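Local coordinates for Fe-regulated protein B (PDB 4AIP), which serves as a TonB-dependent iron transporter in the outer membrane of Neisseria meningitidis and probably takes up siderophore-bound iron, at residues A499-A504 / R533-E538; W556-D561 / Y583-G588; S609-Y614 / G663-A668. All coordinates share one frame; numbering follows the deposited sequence.

Contact 1. Residues A499-A504 / R533-E538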
ATOM      1  N   ALA B 499      13.963 -50.750   1.943  1.00 28.92           N
ATOM      2  CA  ALA B 499      14.807 -50.595   3.101  1.00 29.13           C
ATOM      3  C   ALA B 499      15.902 -49.646   2.708  1.00 28.42           C
ATOM      4  O   ALA B 499      16.333 -49.661   1.570  1.00 27.98           O
ATOM      5  CB  ALA B 499      15.405 -51.965   3.534  1.00 28.91           C
ATOM      6  N   SER B 500      16.323 -48.836   3.666  1.00 27.64           N
ATOM      7  CA  SER B 500      17.374 -47.870   3.473  1.00 27.03           C
ATOM      8  C   SER B 500      18.132 -47.672   4.790  1.00 27.57           C
ATOM      9  O   SER B 500      17.625 -47.969   5.884  1.00 28.13           O
ATOM     10  CB  SER B 500      16.837 -46.542   2.886  1.00 24.54           C
ATOM     11  OG  SER B 500      15.971 -45.902   3.811  1.00 22.57           O
ATOM     12  N   HIS B 501      19.364 -47.213   4.675  1.00 27.32           N
ATOM     13  CA  HIS B 501      20.221 -47.001   5.824  1.00 27.03           C
ATOM     14  C   HIS B 501      21.055 -45.789   5.480  1.00 27.65           C
ATOM     15  O   HIS B 501      22.006 -45.856   4.719  1.00 27.84           O
ATOM     16  CB  HIS B 501      21.063 -48.262   6.125  1.00 25.84           C
ATOM     17  CG  HIS B 501      21.837 -48.186   7.407  1.00 22.80           C
ATOM     18  ND1 HIS B 501      21.240 -48.008   8.641  1.00 22.45           N
ATOM     19  CD2 HIS B 501      23.164 -48.269   7.642  1.00 21.04           C
ATOM     20  CE1 HIS B 501      22.176 -47.953   9.576  1.00 20.69           C
ATOM     21  NE2 HIS B 501      23.349 -48.120   8.996  1.00 21.98           N
ATOM     22  N   ASN B 502      20.616 -44.649   5.994  1.00 28.01           N
ATOM     23  CA  ASN B 502      21.073 -43.374   5.506  1.00 27.34           C
ATOM     24  C   ASN B 502      21.683 -42.615   6.629  1.00 27.96           C
ATOM     25  O   ASN B 502      21.094 -42.495   7.698  1.00 28.64           O
ATOM     26  CB  ASN B 502      19.906 -42.547   4.972  1.00 25.20           C
ATOM     27  CG  ASN B 502      19.311 -43.088   3.680  1.00 22.05           C
ATOM     28  OD1 ASN B 502      19.907 -43.916   2.993  1.00 20.68           O
ATOM     29  ND2 ASN B 502      18.140 -42.572   3.313  1.00 19.04           N
ATOM     30  N   TYR B 503      22.856 -42.090   6.361  1.00 27.60           N
ATOM     31  CA  TYR B 503      23.546 -41.175   7.238  1.00 27.47           C
ATOM     32  C   TYR B 503      23.478 -39.781   6.674  1.00 28.23           C
ATOM     33  O   TYR B 503      23.573 -39.575   5.446  1.00 28.28           O
ATOM     34  CB  TYR B 503      25.027 -41.551   7.328  1.00 25.56           C
ATOM     35  CG  TYR B 503      25.299 -42.721   8.202  1.00 22.50           C
ATOM     36  CD1 TYR B 503      25.245 -44.028   7.703  1.00 21.92           C
ATOM     37  CD2 TYR B 503      25.630 -42.520   9.536  1.00 20.81           C
ATOM     38  CE1 TYR B 503      25.502 -45.136   8.536  1.00 20.59           C
ATOM     39  CE2 TYR B 503      25.921 -43.579  10.370  1.00 20.85           C
ATOM     40  CZ  TYR B 503      25.855 -44.891   9.875  1.00 22.18           C
ATOM     41  OH  TYR B 503      26.106 -45.944  10.761  1.00 23.24           O
ATOM     42  N   ALA B 504      23.335 -38.824   7.575  1.00 28.58           N
ATOM     43  CA  ALA B 504      23.345 -37.436   7.209  1.00 28.94           C
ATOM     44  C   ALA B 504      23.784 -36.573   8.373  1.00 29.05           C
ATOM     45  O   ALA B 504      23.718 -36.990   9.556  1.00 29.32           O
ATOM     46  CB  ALA B 504      21.983 -37.006   6.699  1.00 29.28           C
ATOM     47  N   ARG B 533      24.564 -35.870  13.641  1.00 13.88           N
ATOM     48  CA  ARG B 533      24.702 -36.875  12.654  1.00 15.32           C
ATOM     49  C   ARG B 533      23.708 -37.981  12.849  1.00 16.20           C
ATOM     50  O   ARG B 533      23.688 -38.635  13.878  1.00 17.01           O
ATOM     51  CB  ARG B 533      26.102 -37.443  12.661  1.00 16.85           C
ATOM     52  CG  ARG B 533      26.300 -38.354  11.498  1.00 18.81           C
ATOM     53  CD  ARG B 533      27.754 -38.684  11.408  1.00 22.18           C
ATOM     54  NE  ARG B 533      28.077 -39.295  10.107  1.00 21.94           N
ATOM     55  CZ  ARG B 533      28.601 -40.497   9.944  1.00 21.06           C
ATOM     56  NH1 ARG B 533      28.945 -41.254  10.977  1.00 21.71           N
ATOM     57  NH2 ARG B 533      28.789 -40.944   8.730  1.00 22.36           N
ATOM     58  N   ALA B 534      22.935 -38.218  11.794  1.00 16.57           N
ATOM     59  CA  ALA B 534      21.770 -39.065  11.851  1.00 17.47           C
ATOM     60  C   ALA B 534      22.080 -40.384  11.224  1.00 18.34           C
ATOM     61  O   ALA B 534      22.753 -40.433  10.181  1.00 19.57           O
ATOM     62  CB  ALA B 534      20.580 -38.418  11.059  1.00 17.61           C
ATOM     63  N   ARG B 535      21.518 -41.446  11.809  1.00 17.05           N
ATOM     64  CA  ARG B 535      21.595 -42.763  11.248  1.00 16.62           C
ATOM     65  C   ARG B 535      20.151 -43.195  11.214  1.00 16.87           C
ATOM     66  O   ARG B 535      19.510 -43.433  12.270  1.00 16.61           O
ATOM     67  CB  ARG B 535      22.455 -43.675  12.151  1.00 18.30           C
ATOM     68  CG  ARG B 535      22.901 -45.018  11.475  1.00 20.36           C
ATOM     69  CD  ARG B 535      22.820 -46.252  12.371  1.00 21.40           C
ATOM     70  NE  ARG B 535      23.287 -45.921  13.710  1.00 24.15           N
ATOM     71  CZ  ARG B 535      22.822 -46.458  14.848  1.00 23.74           C
ATOM     72  NH1 ARG B 535      21.876 -47.354  14.815  1.00 21.65           N
ATOM     73  NH2 ARG B 535      23.307 -46.073  16.024  1.00 24.64           N
ATOM     74  N   ASN B 536      19.618 -43.263  10.011  1.00 15.33           N
ATOM     75  CA  ASN B 536      18.237 -43.511   9.838  1.00 15.44           C
ATOM     76  C   ASN B 536      18.063 -44.817   9.059  1.00 15.86           C
ATOM     77  O   ASN B 536      18.541 -44.975   7.930  1.00 17.49           O
ATOM     78  CB  ASN B 536      17.557 -42.320   9.152  1.00 16.87           C
ATOM     79  CG  ASN B 536      16.145 -42.640   8.701  1.00 20.57           C
ATOM     80  OD1 ASN B 536      15.190 -42.683   9.524  1.00 21.71           O
ATOM     81  ND2 ASN B 536      15.999 -42.908   7.388  1.00 22.96           N
ATOM     82  N   THR B 537      17.381 -45.770   9.683  1.00 15.64           N
ATOM     83  CA  THR B 537      17.141 -47.052   9.049  1.00 17.26           C
ATOM     84  C   THR B 537      15.676 -47.187   8.917  1.00 18.07           C
ATOM     85  O   THR B 537      14.950 -46.874   9.878  1.00 17.59           O
ATOM     86  CB  THR B 537      17.551 -48.201   9.988  1.00 18.44           C
ATOM     87  OG1 THR B 537      18.899 -47.969  10.452  1.00 19.94           O
ATOM     88  CG2 THR B 537      17.454 -49.544   9.257  1.00 18.94           C
ATOM     89  N   GLU B 538      15.215 -47.675   7.772  1.00 17.53           N
ATOM     90  CA  GLU B 538      13.794 -47.887   7.681  1.00 17.90           C
ATOM     91  C   GLU B 538      13.354 -48.884   6.648  1.00 18.10           C
ATOM     92  O   GLU B 538      14.097 -49.152   5.697  1.00 20.23           O
ATOM     93  CB  GLU B 538      13.107 -46.533   7.536  1.00 19.13           C
ATOM     94  CG  GLU B 538      12.940 -45.904   6.229  1.00 19.78           C
ATOM     95  CD  GLU B 538      12.032 -44.680   6.399  1.00 22.83           C
ATOM     96  OE1 GLU B 538      12.519 -43.621   6.932  1.00 20.27           O
ATOM     97  OE2 GLU B 538      10.812 -44.815   6.027  1.00 23.51           O
TER
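Ala-504 O receives the amide of Ala-534 at 2.7 Å in a nearly straight bond (N-H...O 173°), and the same oxygen is approached by the CA-H of Arg-533. Ala-504 N donates back to Ala-534 O. The other hydrogen-bonded pairs, Asn-502 with Asn-536 and Ser-500 with Glu-538, are likewise doubly bonded through their backbones, so 499-504 and 533-538 run as neighbouring antiparallel strands. On the face of His-501 and Tyr-503 the side chains do the work. With CG anti to the backbone N (chi1 -172°), the His-501 ring brings ND1 within 3.0 Å of Thr-537 OG1, which sits at the ring edge close to its plane; the bond is bent, and either atom could donate. Arg-535 CD reaches His-501 CE1 at 3.3 Å. Arg-535 CG lies over one face of the Tyr-503 ring, 3.4 Å from Tyr-503 CZ. Beside this, Tyr-503 CD2 stands 3.5 Å above the centre of the Arg-533 guanidinium plane, the two planes 25° apart. On the other face Asn-502 ND2 donates to Ala-153 O, and Glu-538 forms a salt bridge with Arg-110, both partners in the plug. The chemistry thus divides by face: buried polar groups tie barrel to plug, while aromatic and basic groups pack along the other side.

Contact 2. Residues W556-D561 / Y583-G588; sequences WQTIKD and YIKNHG
Trp-556 meets His-587 loosely, its CD1 4.3 Å from His-587 CB, in a non-hydrogen-bonded pair whose imidazole leads away from strand 556-560. Next in sequence, Gln-557 exchanges two backbone bonds with Asn-586, the one from Gln-557 N to Asn-586 O measuring 2.7 Å. The side chains of this pair touch at their roots, CB to CB at 3.8 Å, and then part: the glutamine bends at chi2 (89°), and its NE2 donates to Thr-163 O, whereas Asn-586 ND2 donates to Arg-110 O. Thr-558 turns to the opposite face, where Lys-585 lies alongside it and points the same way. The lysine chain is bent at chi2 and again at chi4, which brings NZ to 3.0 Å from Thr-558 OG1 in a weak hydrogen bond; one bond back along the chain, Lys-585 CE lies 3.7 Å from Thr-558 CG2. Ile-559 returns to the face of Gln-557. Its backbone makes both bonds with Ile-584, and the branched carbons meet CB to CB at 4.0 Å, with Ile-584 also packed on Phe-613. Ile-559 O additionally has Tyr-583 CB 3.4 Å away. Finally, Lys-560 CA comes within 4.3 Å of Tyr-583 CB. Because Tyr-583 CG sits between its own backbone N and carbonyl carbon (chi1 62°), the ring leaves this strand and stacks on Tyr-614 of the next one. The side-chain amides of Gln-557 and Asn-586 thus spend hydrogen bonds on plug backbone carbonyls rather than on each other; the strand pair is held mainly by main-chain bonds, with the isoleucine and Thr-558/Lys-585 contacts added. The lysine ammonium meets a neutral hydroxyl here, and its charge is probably not neutralised within this contact.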
ATOM      1  N   TRP B 556      13.672 -46.156  12.120  1.00 10.35           N
ATOM      2  CA  TRP B 556      14.500 -45.949  13.317  1.00  9.69           C
ATOM      3  C   TRP B 556      15.520 -44.867  13.055  1.00  9.99           C
ATOM      4  O   TRP B 556      16.214 -44.907  12.008  1.00 10.51           O
ATOM      5  CB  TRP B 556      15.252 -47.233  13.696  1.00 10.55           C
ATOM      6  CG  TRP B 556      14.373 -48.455  13.938  1.00 11.91           C
ATOM      7  CD1 TRP B 556      13.967 -48.947  15.160  1.00  7.02           C
ATOM      8  CD2 TRP B 556      13.810 -49.333  12.925  1.00  9.16           C
ATOM      9  NE1 TRP B 556      13.162 -50.065  14.951  1.00  9.62           N
ATOM     10  CE2 TRP B 556      13.073 -50.340  13.608  1.00  9.43           C
ATOM     11  CE3 TRP B 556      13.905 -49.389  11.506  1.00 10.18           C
ATOM     12  CZ2 TRP B 556      12.412 -51.393  12.942  1.00  9.88           C
ATOM     13  CZ3 TRP B 556      13.234 -50.436  10.815  1.00 13.31           C
ATOM     14  CH2 TRP B 556      12.482 -51.435  11.563  1.00 12.58           C
ATOM     15  N   GLN B 557      15.606 -43.913  13.988  1.00  9.94           N
ATOM     16  CA  GLN B 557      16.524 -42.783  13.863  1.00 10.80           C
ATOM     17  C   GLN B 557      17.402 -42.644  15.123  1.00 11.99           C
ATOM     18  O   GLN B 557      16.886 -42.639  16.261  1.00 12.58           O
ATOM     19  CB  GLN B 557      15.729 -41.493  13.638  1.00  9.68           C
ATOM     20  CG  GLN B 557      16.584 -40.204  13.591  1.00 11.80           C
ATOM     21  CD  GLN B 557      17.087 -39.865  12.168  1.00 18.45           C
ATOM     22  OE1 GLN B 557      17.818 -40.646  11.530  1.00 20.03           O
ATOM     23  NE2 GLN B 557      16.653 -38.732  11.649  1.00 20.52           N
ATOM     24  N   THR B 558      18.712 -42.510  14.925  1.00 13.22           N
ATOM     25  CA  THR B 558      19.589 -42.045  16.004  1.00 14.24           C
ATOM     26  C   THR B 558      20.329 -40.832  15.502  1.00 15.20           C
ATOM     27  O   THR B 558      20.814 -40.832  14.372  1.00 17.29           O
ATOM     28  CB  THR B 558      20.637 -43.166  16.448  1.00 16.07           C
ATOM     29  OG1 THR B 558      19.932 -44.296  16.962  1.00 15.45           O
ATOM     30  CG2 THR B 558      21.596 -42.694  17.551  1.00 13.30           C
ATOM     31  N   ILE B 559      20.454 -39.802  16.340  1.00 14.78           N
ATOM     32  CA  ILE B 559      21.204 -38.628  15.951  1.00 12.90           C
ATOM     33  C   ILE B 559      22.134 -38.254  17.070  1.00 14.76           C
ATOM     34  O   ILE B 559      21.678 -37.959  18.191  1.00 15.57           O
ATOM     35  CB  ILE B 559      20.319 -37.418  15.645  1.00 12.84           C
ATOM     36  CG1 ILE B 559      19.196 -37.768  14.668  1.00 11.33           C
ATOM     37  CG2 ILE B 559      21.181 -36.248  15.057  1.00 10.34           C
ATOM     38  CD1 ILE B 559      18.390 -36.548  14.251  1.00  8.82           C
ATOM     39  N   LYS B 560      23.430 -38.225  16.754  1.00 14.26           N
ATOM     40  CA  LYS B 560      24.475 -37.980  17.738  1.00 14.38           C
ATOM     41  C   LYS B 560      24.833 -36.526  17.720  1.00 15.88           C
ATOM     42  O   LYS B 560      24.655 -35.860  16.678  1.00 16.37           O
ATOM     43  CB  LYS B 560      25.712 -38.814  17.376  1.00 12.96           C
ATOM     44  CG  LYS B 560      25.430 -40.355  17.387  1.00 16.84           C
ATOM     45  CD  LYS B 560      26.698 -41.255  17.606  1.00 22.47           C
ATOM     46  CE  LYS B 560      26.257 -42.629  18.019  1.00 39.17           C
ATOM     47  NZ  LYS B 560      27.386 -43.425  18.526  1.00 50.36           N
ATOM     48  N   ASP B 561      25.355 -36.021  18.843  1.00 17.44           N
ATOM     49  CA  ASP B 561      25.881 -34.648  18.947  1.00 19.07           C
ATOM     50  C   ASP B 561      24.841 -33.524  18.776  1.00 18.82           C
ATOM     51  O   ASP B 561      25.154 -32.389  18.347  1.00 22.28           O
ATOM     52  CB  ASP B 561      27.076 -34.430  18.022  1.00 19.67           C
ATOM     53  CG  ASP B 561      28.235 -35.360  18.344  1.00 30.68           C
ATOM     54  OD1 ASP B 561      28.533 -35.497  19.528  1.00 23.59           O
ATOM     55  OD2 ASP B 561      28.857 -35.938  17.428  1.00 49.10           O
ATOM     56  N   TYR B 583      22.031 -36.786  22.531  1.00 19.93           N
ATOM     57  CA  TYR B 583      21.686 -37.563  21.344  1.00 20.13           C
ATOM     58  C   TYR B 583      20.187 -37.617  21.194  1.00 19.75           C
ATOM     59  O   TYR B 583      19.454 -37.165  22.075  1.00 20.02           O
ATOM     60  CB  TYR B 583      22.366 -38.965  21.321  1.00 21.31           C
ATOM     61  CG  TYR B 583      21.994 -39.928  22.466  1.00 23.41           C
ATOM     62  CD1 TYR B 583      22.674 -39.891  23.687  1.00 28.80           C
ATOM     63  CD2 TYR B 583      20.970 -40.886  22.322  1.00 27.46           C
ATOM     64  CE1 TYR B 583      22.350 -40.774  24.762  1.00 29.88           C
ATOM     65  CE2 TYR B 583      20.647 -41.785  23.386  1.00 30.04           C
ATOM     66  CZ  TYR B 583      21.352 -41.714  24.606  1.00 31.96           C
ATOM     67  OH  TYR B 583      21.040 -42.561  25.664  1.00 30.12           O
ATOM     68  N   ILE B 584      19.728 -38.144  20.063  1.00 18.20           N
ATOM     69  CA  ILE B 584      18.335 -38.159  19.798  1.00 16.42           C
ATOM     70  C   ILE B 584      17.931 -39.530  19.290  1.00 16.69           C
ATOM     71  O   ILE B 584      18.696 -40.171  18.524  1.00 15.31           O
ATOM     72  CB  ILE B 584      17.891 -37.036  18.818  1.00 17.21           C
ATOM     73  CG1 ILE B 584      18.243 -35.635  19.372  1.00 18.70           C
ATOM     74  CG2 ILE B 584      16.341 -37.093  18.544  1.00 14.91           C
ATOM     75  CD1 ILE B 584      18.462 -34.584  18.314  1.00 16.83           C
ATOM     76  N   LYS B 585      16.746 -39.972  19.757  1.00 13.20           N
ATOM     77  CA  LYS B 585      16.131 -41.132  19.209  1.00 15.50           C
ATOM     78  C   LYS B 585      14.798 -40.848  18.619  1.00 13.85           C
ATOM     79  O   LYS B 585      14.060 -40.054  19.121  1.00 14.32           O
ATOM     80  CB  LYS B 585      16.016 -42.259  20.233  1.00 18.00           C
ATOM     81  CG  LYS B 585      16.916 -43.432  19.839  1.00 23.13           C
ATOM     82  CD  LYS B 585      18.131 -43.583  20.736  1.00 25.99           C
ATOM     83  CE  LYS B 585      19.280 -44.267  19.961  1.00 28.48           C
ATOM     84  NZ  LYS B 585      19.040 -45.677  19.498  1.00 26.79           N
ATOM     85  N   ASN B 586      14.506 -41.466  17.504  1.00 13.12           N
ATOM     86  CA  ASN B 586      13.185 -41.429  17.041  1.00 15.13           C
ATOM     87  C   ASN B 586      12.838 -42.774  16.448  1.00 16.38           C
ATOM     88  O   ASN B 586      13.728 -43.459  15.935  1.00 18.45           O
ATOM     89  CB  ASN B 586      12.997 -40.297  16.035  1.00 15.32           C
ATOM     90  CG  ASN B 586      11.539 -39.921  15.857  1.00 17.67           C
ATOM     91  OD1 ASN B 586      10.661 -40.344  16.639  1.00 21.94           O
ATOM     92  ND2 ASN B 586      11.257 -39.156  14.810  1.00 20.65           N
ATOM     93  N   HIS B 587      11.564 -43.158  16.505  1.00 15.63           N
ATOM     94  CA  HIS B 587      11.108 -44.371  15.777  1.00 16.00           C
ATOM     95  C   HIS B 587       9.626 -44.384  15.695  1.00 12.99           C
ATOM     96  O   HIS B 587       9.003 -43.778  16.512  1.00 11.98           O
ATOM     97  CB  HIS B 587      11.564 -45.682  16.442  1.00 15.78           C
ATOM     98  CG  HIS B 587      10.885 -45.958  17.747  1.00 18.60           C
ATOM     99  ND1 HIS B 587      11.450 -45.634  18.966  1.00 20.83           N
ATOM    100  CD2 HIS B 587       9.699 -46.550  18.026  1.00 20.76           C
ATOM    101  CE1 HIS B 587      10.649 -46.015  19.937  1.00 18.62           C
ATOM    102  NE2 HIS B 587       9.573 -46.564  19.394  1.00 22.69           N
ATOM    103  N   GLY B 588       9.065 -45.101  14.728  1.00 13.52           N
ATOM    104  CA  GLY B 588       7.614 -45.232  14.632  1.00 12.70           C
ATOM    105  C   GLY B 588       7.182 -45.786  13.299  1.00 12.76           C
ATOM    106  O   GLY B 588       7.935 -46.462  12.629  1.00 14.48           O
TER

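Contact 3. Residues S609-Y614 / G663-A668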
ATOM      1  N   SER B 609       4.882 -41.612  16.148  1.00 16.24           N
ATOM      2  CA  SER B 609       6.310 -41.633  16.351  1.00 15.40           C
ATOM      3  C   SER B 609       6.696 -41.168  17.735  1.00 13.82           C
ATOM      4  O   SER B 609       5.863 -40.685  18.454  1.00 13.08           O
ATOM      5  CB  SER B 609       6.929 -40.793  15.269  1.00 16.71           C
ATOM      6  OG  SER B 609       6.364 -39.508  15.349  1.00 23.38           O
ATOM      7  N   LYS B 610       7.962 -41.334  18.125  1.00 14.43           N
ATOM      8  CA  LYS B 610       8.376 -41.053  19.501  1.00 16.60           C
ATOM      9  C   LYS B 610       9.738 -40.301  19.603  1.00 16.43           C
ATOM     10  O   LYS B 610      10.766 -40.915  19.868  1.00 19.29           O
ATOM     11  CB  LYS B 610       8.407 -42.364  20.303  1.00 17.05           C
ATOM     12  CG  LYS B 610       8.680 -42.213  21.818  1.00 24.19           C
ATOM     13  CD  LYS B 610       9.210 -43.570  22.413  1.00 31.81           C
ATOM     14  CE  LYS B 610       8.999 -43.677  23.932  1.00 32.47           C
ATOM     15  NZ  LYS B 610       8.833 -45.084  24.328  1.00 34.67           N
ATOM     16  N   PRO B 611       9.751 -38.985  19.358  1.00 15.34           N
ATOM     17  CA  PRO B 611      11.025 -38.281  19.446  1.00 14.85           C
ATOM     18  C   PRO B 611      11.462 -38.138  20.876  1.00 14.94           C
ATOM     19  O   PRO B 611      10.658 -37.659  21.716  1.00 12.56           O
ATOM     20  CB  PRO B 611      10.722 -36.855  18.878  1.00 14.96           C
ATOM     21  CG  PRO B 611       9.165 -36.771  18.775  1.00 15.52           C
ATOM     22  CD  PRO B 611       8.686 -38.179  18.706  1.00 14.98           C
ATOM     23  N   ARG B 612      12.730 -38.507  21.108  1.00 14.36           N
ATOM     24  CA  ARG B 612      13.374 -38.443  22.417  1.00 17.14           C
ATOM     25  C   ARG B 612      14.776 -37.843  22.420  1.00 19.09           C
ATOM     26  O   ARG B 612      15.646 -38.227  21.618  1.00 18.77           O
ATOM     27  CB  ARG B 612      13.408 -39.849  23.068  1.00 17.57           C
ATOM     28  CG  ARG B 612      12.036 -40.337  23.586  1.00 14.99           C
ATOM     29  CD  ARG B 612      11.410 -39.303  24.579  1.00 18.39           C
ATOM     30  NE  ARG B 612      10.114 -39.805  25.051  1.00 23.28           N
ATOM     31  CZ  ARG B 612       8.955 -39.577  24.455  1.00 26.57           C
ATOM     32  NH1 ARG B 612       8.887 -38.816  23.359  1.00 32.57           N
ATOM     33  NH2 ARG B 612       7.863 -40.125  24.941  1.00 26.12           N
ATOM     34  N   PHE B 613      14.974 -36.932  23.372  1.00 20.38           N
ATOM     35  CA  PHE B 613      16.164 -36.125  23.506  1.00 21.66           C
ATOM     36  C   PHE B 613      16.853 -36.457  24.844  1.00 23.08           C
ATOM     37  O   PHE B 613      16.314 -36.223  25.927  1.00 23.49           O
ATOM     38  CB  PHE B 613      15.781 -34.638  23.395  1.00 21.25           C
ATOM     39  CG  PHE B 613      15.428 -34.222  22.012  1.00 21.33           C
ATOM     40  CD1 PHE B 613      14.301 -34.737  21.380  1.00 27.18           C
ATOM     41  CD2 PHE B 613      16.243 -33.377  21.311  1.00 22.83           C
ATOM     42  CE1 PHE B 613      13.985 -34.397  20.073  1.00 24.63           C
ATOM     43  CE2 PHE B 613      15.937 -33.020  20.026  1.00 24.26           C
ATOM     44  CZ  PHE B 613      14.803 -33.533  19.402  1.00 26.16           C
ATOM     45  N   TYR B 614      18.051 -37.012  24.722  1.00 24.46           N
ATOM     46  CA  TYR B 614      18.817 -37.568  25.811  1.00 24.77           C
ATOM     47  C   TYR B 614      19.963 -36.648  26.137  1.00 26.82           C
ATOM     48  O   TYR B 614      20.856 -36.490  25.327  1.00 31.07           O
ATOM     49  CB  TYR B 614      19.361 -38.894  25.385  1.00 22.91           C
ATOM     50  CG  TYR B 614      18.291 -39.920  25.264  1.00 22.25           C
ATOM     51  CD1 TYR B 614      17.853 -40.656  26.387  1.00 23.42           C
ATOM     52  CD2 TYR B 614      17.691 -40.171  24.042  1.00 22.08           C
ATOM     53  CE1 TYR B 614      16.834 -41.605  26.280  1.00 16.69           C
ATOM     54  CE2 TYR B 614      16.658 -41.113  23.917  1.00 19.34           C
ATOM     55  CZ  TYR B 614      16.239 -41.811  25.035  1.00 17.18           C
ATOM     56  OH  TYR B 614      15.252 -42.740  24.875  1.00 16.25           O
ATOM     57  N   GLY B 663       3.918 -36.990  27.866  1.00 23.66           N
ATOM     58  CA  GLY B 663       5.365 -37.024  27.987  1.00 24.93           C
ATOM     59  C   GLY B 663       6.099 -35.985  27.160  1.00 26.07           C
ATOM     60  O   GLY B 663       5.662 -35.580  26.048  1.00 28.35           O
ATOM     61  N   SER B 664       7.191 -35.515  27.739  1.00 24.08           N
ATOM     62  CA  SER B 664       8.071 -34.575  27.100  1.00 23.04           C
ATOM     63  C   SER B 664       8.911 -35.263  26.021  1.00 23.16           C
ATOM     64  O   SER B 664       9.039 -36.489  26.007  1.00 23.40           O
ATOM     65  CB  SER B 664       9.014 -33.979  28.126  1.00 22.45           C
ATOM     66  OG  SER B 664       9.920 -33.132  27.463  1.00 22.62           O
ATOM     67  N   ILE B 665       9.467 -34.469  25.109  1.00 22.33           N
ATOM     68  CA  ILE B 665      10.444 -35.001  24.198  1.00 22.10           C
ATOM     69  C   ILE B 665      11.767 -35.258  24.920  1.00 22.85           C
ATOM     70  O   ILE B 665      12.540 -36.094  24.445  1.00 25.77           O
ATOM     71  CB  ILE B 665      10.618 -34.166  22.898  1.00 20.76           C
ATOM     72  CG1 ILE B 665      11.338 -32.853  23.150  1.00 19.18           C
ATOM     73  CG2 ILE B 665       9.283 -33.957  22.270  1.00 19.89           C
ATOM     74  CD1 ILE B 665      11.433 -31.972  21.974  1.00 20.37           C
ATOM     75  N   LEU B 666      12.019 -34.583  26.050  1.00 22.28           N
ATOM     76  CA  LEU B 666      13.257 -34.799  26.826  1.00 23.16           C
ATOM     77  C   LEU B 666      13.123 -36.028  27.748  1.00 24.62           C
ATOM     78  O   LEU B 666      12.328 -36.024  28.700  1.00 24.62           O
ATOM     79  CB  LEU B 666      13.613 -33.548  27.646  1.00 21.85           C
ATOM     80  CG  LEU B 666      13.787 -32.158  27.002  1.00 22.93           C
ATOM     81  CD1 LEU B 666      13.978 -31.120  28.083  1.00 23.48           C
ATOM     82  CD2 LEU B 666      14.942 -32.066  26.004  1.00 16.36           C
ATOM     83  N   ALA B 667      13.885 -37.084  27.468  1.00 26.72           N
ATOM     84  CA  ALA B 667      13.865 -38.335  28.286  1.00 28.78           C
ATOM     85  C   ALA B 667      13.958 -38.132  29.821  1.00 29.16           C
ATOM     86  O   ALA B 667      13.417 -38.913  30.605  1.00 28.82           O
ATOM     87  CB  ALA B 667      14.959 -39.247  27.842  1.00 28.22           C
ATOM     88  N   ALA B 668      14.659 -37.077  30.219  1.00 29.72           N
ATOM     89  CA  ALA B 668      14.743 -36.706  31.601  1.00 29.58           C
ATOM     90  C   ALA B 668      13.586 -35.768  32.007  1.00 29.88           C
ATOM     91  O   ALA B 668      13.493 -35.393  33.164  1.00 31.44           O
ATOM     92  CB  ALA B 668      16.138 -36.089  31.902  1.00 28.34           C
TER
HETATM   93  O   HOH W   1      16.440 -35.369  28.729  1.00 17.99           O
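Arg-612 lies along the backbone of 664-665: its CB is 4.1 Å from Ile-665 O, and after the bend at chi2 (-55°) CD comes to 3.4 Å from that same oxygen. NE is 3.6 Å from Ser-664 O, which sits over the centre of one guanidinium face, while Lys-610 CG covers the opposite face nearer its rim. At the tip, NH1 donates to Pro-611 O at 2.7 Å; the acceptor lies in the guanidinium plane, although the donor stands above the carbonyl plane. Gln-631 OE1 also bonds NH1; the flat group thus lies between Lys-610 CG and Ser-664 O, and the two bonds of NH1 restrain its rotation. Phe-613 carries the main-chain link. Its N bonds to Ile-665 O at 2.8 Å, and its O accepts from Ala-667 N and from a water that Ala-668 N in turn donates to. Ile-665 CD1 lies over one face of the phenyl ring, and Ala-667 CB touches Tyr-614 CE1. Ser-664 OG accepts from Leu-666 N in an ST turn. A single backbone bridge (Phe-613 with Leu-666), by which the loop after strand 649-662 folds back to the end of strand 600-615, two strands away, fits the long, probably extracellular, loops of TonB-dependent barrels.

Overall arrangement
From the N terminus the chain first closes contact 1, which joins strands 495-506 and 532-544, with 28 residues between the paired segments. Contact 2 then joins strands 548-563 and 575-597, its segments separated by 21 residues. In contact 3 the separation is 48 residues, and the loop after strand 649-662 comes back to strand 600-615. The three follow in series, none nested in or crossing another. They are nonetheless continuous across the barrel wall: the pairing of 532-544 with 548-563 joins contacts 1 and 2, and that of 575-597 with 600-615 joins contacts 2 and 3. Successive centres lie about 10 Å apart, and the outer two about 19 Å.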